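Local coordinates for protein putative cytochrome P450 154A1 (PDB 1ODO) that belongs to the cytochrome P450 family of haem proteins and holds 4-phenyl-1H-imidazole on the iron of its haem, at residues E245-L259 and L393-L405. Numbering follows the deposited sequence.
With HEM (protoporphyrin IX containing Fe), chain B; PIM (4-phenyl-1H-imidazole), chain C.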
loop_
_atom_site.group_PDB
_atom_site.type_symbol
_atom_site.label_atom_id
_atom_site.label_comp_id
_atom_site.label_asym_id
_atom_site.label_seq_id
_atom_site.Cartn_x
_atom_site.Cartn_y
_atom_site.Cartn_z
ATOM N N GLU A 245 -4.169 0.391 6.171
ATOM C CA GLU A 245 -2.748 0.664 6.055
ATOM C C GLU A 245 -2.500 1.207 4.654
ATOM O O GLU A 245 -3.431 1.367 3.869
ATOM C CB GLU A 245 -1.942 -0.621 6.261
ATOM C CG GLU A 245 -1.455 -0.816 7.680
ATOM C CD GLU A 245 -0.519 0.289 8.114
ATOM O OE1 GLU A 245 0.539 0.456 7.474
ATOM O OE2 GLU A 245 -0.842 0.998 9.088
ATOM N N THR A 246 -1.241 1.499 4.357
ATOM C CA THR A 246 -0.843 2.018 3.054
ATOM C C THR A 246 -1.262 3.459 2.750
ATOM O O THR A 246 -0.394 4.321 2.620
ATOM C CB THR A 246 -1.329 1.090 1.930
ATOM O OG1 THR A 246 -1.433 -0.248 2.433
ATOM C CG2 THR A 246 -0.323 1.083 0.795
ATOM N N THR A 247 -2.557 3.750 2.607
ATOM C CA THR A 247 -2.902 5.147 2.324
ATOM C C THR A 247 -2.341 6.074 3.405
ATOM O O THR A 247 -1.946 7.207 3.122
ATOM C CB THR A 247 -4.428 5.366 2.189
ATOM O OG1 THR A 247 -4.936 4.561 1.116
ATOM C CG2 THR A 247 -4.725 6.828 1.872
ATOM N N VAL A 248 -2.303 5.583 4.640
ATOM C CA VAL A 248 -1.787 6.366 5.756
ATOM C C VAL A 248 -0.379 6.866 5.441
ATOM O O VAL A 248 -0.026 8.001 5.756
ATOM C CB VAL A 248 -1.735 5.524 7.055
ATOM C CG1 VAL A 248 -0.975 4.232 6.807
ATOM C CG2 VAL A 248 -1.070 6.323 8.172
ATOM N N ASN A 249 0.420 6.013 4.808
ATOM C CA ASN A 249 1.786 6.372 4.455
ATOM C C ASN A 249 1.909 7.405 3.351
ATOM O O ASN A 249 2.872 8.174 3.318
ATOM C CB ASN A 249 2.569 5.110 4.107
ATOM C CG ASN A 249 2.704 4.193 5.295
ATOM O OD1 ASN A 249 3.022 4.643 6.399
ATOM N ND2 ASN A 249 2.460 2.904 5.089
ATOM N N VAL A 250 0.943 7.429 2.442
ATOM C CA VAL A 250 0.988 8.397 1.361
ATOM C C VAL A 250 0.692 9.767 1.968
ATOM O O VAL A 250 1.323 10.760 1.616
ATOM C CB VAL A 250 -0.055 8.085 0.275
ATOM C CG1 VAL A 250 0.104 9.058 -0.883
ATOM C CG2 VAL A 250 0.111 6.650 -0.210
ATOM N N ILE A 251 -0.268 9.819 2.887
ATOM C CA ILE A 251 -0.618 11.087 3.529
ATOM C C ILE A 251 0.596 11.563 4.331
ATOM O O ILE A 251 0.962 12.737 4.299
ATOM C CB ILE A 251 -1.835 10.916 4.466
ATOM C CG1 ILE A 251 -3.073 10.557 3.633
ATOM C CG2 ILE A 251 -2.062 12.198 5.276
ATOM C CD1 ILE A 251 -4.342 10.317 4.446
ATOM N N ASP A 252 1.207 10.624 5.045
ATOM C CA ASP A 252 2.387 10.865 5.871
ATOM C C ASP A 252 3.500 11.487 5.021
ATOM O O ASP A 252 3.967 12.597 5.293
ATOM C CB ASP A 252 2.851 9.517 6.456
ATOM C CG ASP A 252 4.194 9.595 7.191
ATOM O OD1 ASP A 252 5.049 10.433 6.840
ATOM O OD2 ASP A 252 4.405 8.782 8.114
ATOM N N GLN A 253 3.914 10.764 3.985
ATOM C CA GLN A 253 4.972 11.227 3.096
ATOM C C GLN A 253 4.673 12.543 2.383
ATOM O O GLN A 253 5.551 13.400 2.279
ATOM C CB GLN A 253 5.297 10.142 2.069
ATOM C CG GLN A 253 5.835 8.849 2.675
ATOM C CD GLN A 253 7.231 8.995 3.272
ATOM O OE1 GLN A 253 7.833 10.067 3.230
ATOM N NE2 GLN A 253 7.748 7.908 3.832
ATOM N N ALA A 254 3.446 12.714 1.895
ATOM C CA ALA A 254 3.090 13.947 1.198
ATOM C C ALA A 254 3.213 15.141 2.140
ATOM O O ALA A 254 3.817 16.153 1.798
ATOM C CB ALA A 254 1.666 13.856 0.644
ATOM N N VAL A 255 2.639 15.019 3.332
ATOM C CA VAL A 255 2.706 16.108 4.297
ATOM C C VAL A 255 4.146 16.381 4.712
ATOM O O VAL A 255 4.591 17.525 4.708
ATOM C CB VAL A 255 1.872 15.797 5.559
ATOM C CG1 VAL A 255 2.054 16.906 6.590
ATOM C CG2 VAL A 255 0.409 15.670 5.187
ATOM N N HIS A 256 4.876 15.327 5.060
ATOM C CA HIS A 256 6.264 15.481 5.479
ATOM C C HIS A 256 7.112 16.176 4.418
ATOM O O HIS A 256 7.971 16.999 4.741
ATOM C CB HIS A 256 6.873 14.121 5.830
ATOM C CG HIS A 256 8.241 14.214 6.431
ATOM N ND1 HIS A 256 9.392 14.195 5.674
ATOM C CD2 HIS A 256 8.639 14.374 7.715
ATOM C CE1 HIS A 256 10.440 14.341 6.465
ATOM N NE2 HIS A 256 10.010 14.452 7.710
ATOM N N THR A 257 6.876 15.849 3.153
ATOM C CA THR A 257 7.637 16.466 2.078
ATOM C C THR A 257 7.321 17.959 1.999
ATOM O O THR A 257 8.224 18.788 1.880
ATOM C CB THR A 257 7.324 15.804 0.723
ATOM O OG1 THR A 257 7.824 14.462 0.726
ATOM C CG2 THR A 257 7.975 16.567 -0.416
ATOM N N LEU A 258 6.040 18.301 2.082
ATOM C CA LEU A 258 5.632 19.700 2.014
ATOM C C LEU A 258 6.142 20.510 3.198
ATOM O O LEU A 258 6.303 21.727 3.090
ATOM C CB LEU A 258 4.105 19.809 1.935
ATOM C CG LEU A 258 3.431 19.236 0.685
ATOM C CD1 LEU A 258 1.933 19.119 0.916
ATOM C CD2 LEU A 258 3.722 20.124 -0.519
ATOM N N LEU A 259 6.399 19.843 4.320
ATOM C CA LEU A 259 6.890 20.532 5.512
ATOM C C LEU A 259 8.410 20.626 5.551
ATOM O O LEU A 259 8.973 21.407 6.319
ATOM C CB LEU A 259 6.390 19.830 6.778
ATOM C CG LEU A 259 4.873 19.833 6.982
ATOM C CD1 LEU A 259 4.528 19.173 8.305
ATOM C CD2 LEU A 259 4.357 21.270 6.952
ATOM N N LEU A 393 9.863 -3.700 5.794
ATOM C CA LEU A 393 10.580 -3.796 4.533
ATOM C C LEU A 393 9.572 -3.449 3.433
ATOM O O LEU A 393 9.943 -3.104 2.314
ATOM C CB LEU A 393 11.096 -5.225 4.348
ATOM C CG LEU A 393 11.686 -5.639 2.997
ATOM C CD1 LEU A 393 12.912 -4.793 2.677
ATOM C CD2 LEU A 393 12.064 -7.114 3.055
ATOM N N ILE A 394 8.289 -3.529 3.776
ATOM C CA ILE A 394 7.219 -3.232 2.829
ATOM C C ILE A 394 6.667 -1.809 2.968
ATOM O O ILE A 394 6.723 -1.024 2.021
ATOM C CB ILE A 394 6.060 -4.249 2.985
ATOM C CG1 ILE A 394 6.593 -5.671 2.756
ATOM C CG2 ILE A 394 4.945 -3.935 1.992
ATOM C CD1 ILE A 394 5.565 -6.760 2.967
ATOM N N SER A 395 6.139 -1.478 4.144
ATOM C CA SER A 395 5.583 -0.142 4.378
ATOM C C SER A 395 6.645 0.948 4.458
ATOM O O SER A 395 7.691 0.761 5.077
ATOM C CB SER A 395 4.757 -0.129 5.666
ATOM O OG SER A 395 3.617 -0.956 5.537
ATOM N N ASN A 396 6.355 2.092 3.838
ATOM C CA ASN A 396 7.270 3.227 3.822
ATOM C C ASN A 396 6.617 4.464 4.453
ATOM O O ASN A 396 5.882 5.200 3.796
ATOM C CB ASN A 396 7.695 3.524 2.377
ATOM C CG ASN A 396 8.603 4.741 2.261
ATOM O OD1 ASN A 396 9.361 5.058 3.178
ATOM N ND2 ASN A 396 8.547 5.413 1.112
ATOM N N GLY A 397 6.882 4.674 5.736
ATOM C CA GLY A 397 6.315 5.820 6.428
ATOM C C GLY A 397 7.109 6.141 7.680
ATOM O O GLY A 397 8.076 5.449 7.996
ATOM N N HIS A 398 6.713 7.199 8.382
ATOM C CA HIS A 398 7.397 7.600 9.606
ATOM C C HIS A 398 6.609 7.046 10.786
ATOM O O HIS A 398 5.390 6.938 10.722
ATOM C CB HIS A 398 7.468 9.131 9.720
ATOM C CG HIS A 398 8.226 9.792 8.611
ATOM N ND1 HIS A 398 7.627 10.203 7.438
ATOM C CD2 HIS A 398 9.540 10.102 8.490
ATOM C CE1 HIS A 398 8.539 10.737 6.644
ATOM N NE2 HIS A 398 9.707 10.687 7.260
ATOM N N GLN A 399 7.301 6.689 11.862
ATOM C CA GLN A 399 6.618 6.152 13.034
ATOM C C GLN A 399 5.696 7.207 13.634
ATOM O O GLN A 399 4.663 6.888 14.223
ATOM C CB GLN A 399 7.644 5.696 14.072
ATOM C CG GLN A 399 8.371 4.419 13.680
ATOM C CD GLN A 399 9.375 3.973 14.727
ATOM O OE1 GLN A 399 9.120 4.069 15.926
ATOM N NE2 GLN A 399 10.516 3.469 14.276
ATOM N N ARG A 400 6.079 8.467 13.470
ATOM C CA ARG A 400 5.302 9.587 13.985
ATOM C C ARG A 400 5.539 10.815 13.110
ATOM O O ARG A 400 6.557 10.907 12.425
ATOM C CB ARG A 400 5.712 9.871 15.431
ATOM C CG ARG A 400 7.213 10.017 15.620
ATOM C CD ARG A 400 7.649 9.759 17.066
ATOM N NE ARG A 400 6.990 10.648 18.019
ATOM C CZ ARG A 400 5.778 10.439 18.520
ATOM N NH1 ARG A 400 5.087 9.363 18.165
ATOM N NH2 ARG A 400 5.250 11.310 19.372
ATOM N N LEU A 401 4.590 11.746 13.125
ATOM C CA LEU A 401 4.703 12.966 12.333
ATOM C C LEU A 401 4.253 14.134 13.205
ATOM O O LEU A 401 3.154 14.669 13.033
ATOM C CB LEU A 401 3.833 12.869 11.074
ATOM C CG LEU A 401 3.993 13.990 10.041
ATOM C CD1 LEU A 401 5.451 14.097 9.603
ATOM C CD2 LEU A 401 3.107 13.712 8.843
ATOM N N PRO A 402 5.104 14.530 14.169
ATOM C CA PRO A 402 4.864 15.625 15.116
ATOM C C PRO A 402 4.847 16.990 14.443
ATOM O O PRO A 402 5.843 17.409 13.852
ATOM C CB PRO A 402 6.032 15.497 16.105
ATOM C CG PRO A 402 6.443 14.049 15.989
ATOM C CD PRO A 402 6.360 13.836 14.498
ATOM N N VAL A 403 3.717 17.680 14.541
ATOM C CA VAL A 403 3.577 18.999 13.939
ATOM C C VAL A 403 2.939 20.002 14.897
ATOM O O VAL A 403 2.408 19.636 15.947
ATOM C CB VAL A 403 2.672 18.966 12.684
ATOM C CG1 VAL A 403 3.254 18.038 11.625
ATOM C CG2 VAL A 403 1.269 18.524 13.081
ATOM N N LEU A 404 3.008 21.270 14.504
ATOM C CA LEU A 404 2.446 22.384 15.259
ATOM C C LEU A 404 1.511 23.015 14.234
ATOM O O LEU A 404 1.945 23.454 13.171
ATOM C CB LEU A 404 3.540 23.367 15.686
ATOM C CG LEU A 404 4.427 22.862 16.828
ATOM C CD1 LEU A 404 5.597 23.812 17.048
ATOM C CD2 LEU A 404 3.588 22.733 18.094
ATOM N N LEU A 405 0.223 23.038 14.549
ATOM C CA LEU A 405 -0.783 23.596 13.654
ATOM C C LEU A 405 -0.758 25.104 13.432
ATOM O O LEU A 405 -1.078 25.576 12.340
ATOM C CB LEU A 405 -2.174 23.185 14.144
ATOM C CG LEU A 405 -2.389 21.683 14.357
ATOM C CD1 LEU A 405 -3.770 21.442 14.941
ATOM C CD2 LEU A 405 -2.225 20.942 13.038
HETATM C CHA HEM B . -2.999 -4.068 -5.028
HETATM C CHB HEM B . -6.911 -2.250 -2.887
HETATM C CHC HEM B . -4.392 1.658 -1.584
HETATM C CHD HEM B . -0.493 -0.181 -3.705
HETATM C C1A HEM B . -4.292 -3.930 -4.584
HETATM C C2A HEM B . -5.376 -4.888 -4.774
HETATM C C3A HEM B . -6.464 -4.386 -4.173
HETATM C C4A HEM B . -6.102 -3.099 -3.596
HETATM C CMA HEM B . -7.864 -5.018 -4.079
HETATM C CAA HEM B . -5.233 -6.225 -5.534
HETATM C CBA HEM B . -5.399 -6.012 -7.050
HETATM C CGA HEM B . -5.263 -7.267 -7.910
HETATM O O1A HEM B . -4.402 -8.128 -7.509
HETATM O O2A HEM B . -5.965 -7.366 -8.914
HETATM C C1B HEM B . -6.575 -1.040 -2.340
HETATM C C2B HEM B . -7.489 -0.197 -1.590
HETATM C C3B HEM B . -6.785 0.910 -1.219
HETATM C C4B HEM B . -5.441 0.761 -1.732
HETATM C CMB HEM B . -8.965 -0.543 -1.298
HETATM C CAB HEM B . -7.256 2.130 -0.404
HETATM C CBB HEM B . -8.334 2.979 -1.097
HETATM C C1C HEM B . -3.100 1.495 -2.064
HETATM C C2C HEM B . -2.019 2.474 -1.868
HETATM C C3C HEM B . -0.919 1.956 -2.460
HETATM C C4C HEM B . -1.309 0.679 -3.021
HETATM C CMC HEM B . -2.206 3.820 -1.100
HETATM C CAC HEM B . 0.527 2.506 -2.579
HETATM C CBC HEM B . 0.680 3.970 -3.010
HETATM C C1D HEM B . -0.815 -1.394 -4.247
HETATM C C2D HEM B . 0.094 -2.273 -4.946
HETATM C C3D HEM B . -0.605 -3.373 -5.312
HETATM C C4D HEM B . -1.961 -3.175 -4.852
HETATM C CMD HEM B . 1.587 -1.972 -5.189
HETATM C CAD HEM B . -0.042 -4.600 -6.046
HETATM C CBD HEM B . 0.353 -4.439 -7.518
HETATM C CGD HEM B . 0.930 -5.766 -7.963
HETATM O O1D HEM B . 2.146 -5.843 -8.181
HETATM O O2D HEM B . 0.128 -6.725 -8.036
HETATM N NA HEM B . -4.766 -2.852 -3.874
HETATM N NB HEM B . -5.324 -0.436 -2.407
HETATM N NC HEM B . -2.641 0.414 -2.775
HETATM N ND HEM B . -2.084 -1.962 -4.187
HETATM FE FE HEM B . -3.693 -1.209 -3.329
HETATM N N1 PIM C . -2.541 -2.751 0.615
HETATM C C2 PIM C . -2.808 -1.730 -0.283
HETATM N N3 PIM C . -3.121 -2.236 -1.367
HETATM C C4 PIM C . -3.091 -3.555 -1.289
HETATM C C5 PIM C . -2.729 -3.904 -0.051
HETATM C C6 PIM C . -2.544 -5.260 0.575
HETATM C C7 PIM C . -2.757 -5.393 1.986
HETATM C C8 PIM C . -2.582 -6.694 2.594
HETATM C C9 PIM C . -2.208 -7.786 1.772
HETATM C C10 PIM C . -2.001 -7.644 0.374
HETATM C C11 PIM C . -2.182 -6.347 -0.195
HETATM O O HOH W 1 2.741 -0.588 8.539
HETATM O O HOH W 2 2.076 0.728 3.319
#
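In the P450 fold a long central helix runs past the haem, and here its C-terminal half, helix 247-260, meets the C-terminal segment 393-405, with D252 and H398 making the two strong hydrogen bonds across the contact. D252 (chi1 172°) swings its carboxylate clear of its own N and offers both oxygens to H398. OD1 accepts a bond from H398 ND1 at 2.7 Å on its syn side, nearly in the imidazole plane, which sets the ring's rotation; OD2 takes H398 N at 2.8 Å from above the carboxylate plane and holds the backbone. A salt bridge from OD2 to R141, which also bonds N249 OD1, ties in helix 140-145. Over one face of the H256 ring lies H398 CE1, 3.5 Å from H256 CG, the two planes inclined at 31°, while L401 CD1 meets the H256 edge in plane. Toward the haem the polar links are weak or water-mediated: Q253 NE2 makes a straight but weak bond to N396 O, one water joins S395 OG to E245 OE1, and another joins it to N249 ND2; E245 OE2 bonds Y146 OH. At the far end, L259 CD1 packs against V403 CG1 (3.7 Å) on strand 402-404, the middle strand of a small antiparallel sheet.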